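PDB 1OY3: NF-kappa-B inhibitor beta from Mus musculus, which inhibits NF-kappa-B by forming a complex with it and trapping it in the cytoplasm, and consists largely of ankyrin repeats. Local coordinates for residues L162-A165 against V166-D170. Numbering follows the deposited sequence.
Sequences LHVA and VIHKD
V164 and H168, one helical turn apart, meet through both backbone and side chain at the end of the first helix of the fourth ankyrin repeat. The carbonyl oxygen of V164 is gripped twice: H168 N donates to V164 O at 2.9 Å in the i+4 manner, and H168 ND1 reaches the same V164 O, also at 2.9 Å. The ring bond is the more bent (N-H···O angle 143°), its donor well off the carbonyl plane. Histidine suits this place because its short side chain, with CG beside its own backbone N (chi1 -68°), can fold back to the last turn and offer a ring nitrogen there. V164 CG1 rests 3.7 Å from H168 CE1, the two side chains running next to each other in a common direction.

V166 N to L162 O, at 2.8 Å, is one of the regular bonds within the helix. Its end is closed by a Schellman motif: D170 N returns to A165 O at 2.9 Å, while K169 N bonds to V166 O. K169 supplies the positive phi (43°) that this turn needs; its CB points away from the preceding turn, and a charged residue suits the exposed position. D170 then serves as N-cap of helix 171-180, its short carboxylate accepting from M173 N through OD2. As the TPLH histidine does in ankyrin repeats, H163 bridges T160 N, through ND1, and the K186 carbonyl, through NE2.

Apolar contact within the segment is slight, L162 CD1 approaching V166 CG2 at 4.2 Å. The apolar side chains pack mainly against other helices: L162 and the small A165 on L177 of helix 171-180, the antiparallel partner within the repeat, V166 and I167 on A199 and L198 of helix 195-201 in the next.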
loop_
_atom_site.group_PDB
_atom_site.type_symbol
_atom_site.label_atom_id
_atom_site.label_comp_id
_atom_site.label_asym_id
_atom_site.label_seq_id
_atom_site.Cartn_x
_atom_site.Cartn_y
_atom_site.Cartn_z
ATOM N N LEU C 162 -11.210 2.556 -0.152
ATOM C CA LEU C 162 -11.772 2.559 1.206
ATOM C C LEU C 162 -10.728 2.149 2.248
ATOM O O LEU C 162 -10.609 2.785 3.311
ATOM C CB LEU C 162 -12.991 1.637 1.297
ATOM C CG LEU C 162 -13.686 1.658 2.671
ATOM C CD1 LEU C 162 -14.165 3.071 3.004
ATOM C CD2 LEU C 162 -14.865 0.684 2.662
ATOM N N HIS C 163 -9.994 1.080 1.945
ATOM C CA HIS C 163 -8.933 0.603 2.828
ATOM C C HIS C 163 -8.006 1.757 3.155
ATOM O O HIS C 163 -7.657 1.985 4.312
ATOM C CB HIS C 163 -8.114 -0.486 2.141
ATOM C CG HIS C 163 -8.843 -1.772 1.965
ATOM N ND1 HIS C 163 -8.687 -2.564 0.845
ATOM C CD2 HIS C 163 -9.714 -2.422 2.771
ATOM C CE1 HIS C 163 -9.435 -3.646 0.973
ATOM N NE2 HIS C 163 -10.067 -3.584 2.132
ATOM N N VAL C 164 -7.601 2.484 2.120
ATOM C CA VAL C 164 -6.710 3.623 2.299
ATOM C C VAL C 164 -7.373 4.684 3.184
ATOM O O VAL C 164 -6.770 5.151 4.144
ATOM C CB VAL C 164 -6.314 4.239 0.926
ATOM C CG1 VAL C 164 -5.244 5.319 1.108
ATOM C CG2 VAL C 164 -5.782 3.140 0.010
ATOM N N ALA C 165 -8.620 5.048 2.886
ATOM C CA ALA C 165 -9.296 6.065 3.693
ATOM C C ALA C 165 -9.365 5.663 5.172
ATOM O O ALA C 165 -9.190 6.499 6.056
ATOM C CB ALA C 165 -10.692 6.337 3.142
ATOM N N VAL C 166 -9.601 4.384 5.443
ATOM C CA VAL C 166 -9.669 3.912 6.824
ATOM C C VAL C 166 -8.257 3.878 7.428
ATOM O O VAL C 166 -8.044 4.358 8.543
ATOM C CB VAL C 166 -10.289 2.496 6.921
ATOM C CG1 VAL C 166 -10.340 2.054 8.390
ATOM C CG2 VAL C 166 -11.697 2.485 6.315
ATOM N N ILE C 167 -7.296 3.316 6.697
ATOM C CA ILE C 167 -5.921 3.259 7.195
ATOM C C ILE C 167 -5.508 4.653 7.655
ATOM O O ILE C 167 -4.827 4.811 8.667
ATOM C CB ILE C 167 -4.911 2.805 6.110
ATOM C CG1 ILE C 167 -5.247 1.398 5.613
ATOM C CG2 ILE C 167 -3.492 2.854 6.672
ATOM C CD1 ILE C 167 -5.417 0.390 6.698
ATOM N N HIS C 168 -5.927 5.667 6.905
ATOM C CA HIS C 168 -5.596 7.037 7.253
ATOM C C HIS C 168 -6.611 7.699 8.167
ATOM O O HIS C 168 -6.626 8.917 8.277
ATOM C CB HIS C 168 -5.425 7.902 6.000
ATOM C CG HIS C 168 -4.225 7.549 5.175
ATOM N ND1 HIS C 168 -4.102 6.344 4.515
ATOM C CD2 HIS C 168 -3.100 8.249 4.894
ATOM C CE1 HIS C 168 -2.954 6.319 3.861
ATOM N NE2 HIS C 168 -2.326 7.461 4.076
ATOM N N LYS C 169 -7.453 6.904 8.823
ATOM C CA LYS C 169 -8.444 7.434 9.759
ATOM C C LYS C 169 -9.119 8.684 9.199
ATOM O O LYS C 169 -9.224 9.706 9.878
ATOM C CB LYS C 169 -7.764 7.781 11.090
ATOM C CG LYS C 169 -6.852 6.682 11.637
ATOM C CD LYS C 169 -6.147 7.122 12.926
ATOM C CE LYS C 169 -5.371 8.422 12.721
ATOM N NZ LYS C 169 -4.745 8.963 13.970
ATOM N N ASP C 170 -9.579 8.594 7.957
ATOM C CA ASP C 170 -10.223 9.717 7.297
ATOM C C ASP C 170 -11.739 9.489 7.240
ATOM O O ASP C 170 -12.267 8.922 6.281
ATOM C CB ASP C 170 -9.626 9.862 5.901
ATOM C CG ASP C 170 -10.075 11.120 5.204
ATOM O OD1 ASP C 170 -9.426 11.500 4.209
ATOM O OD2 ASP C 170 -11.076 11.719 5.645
#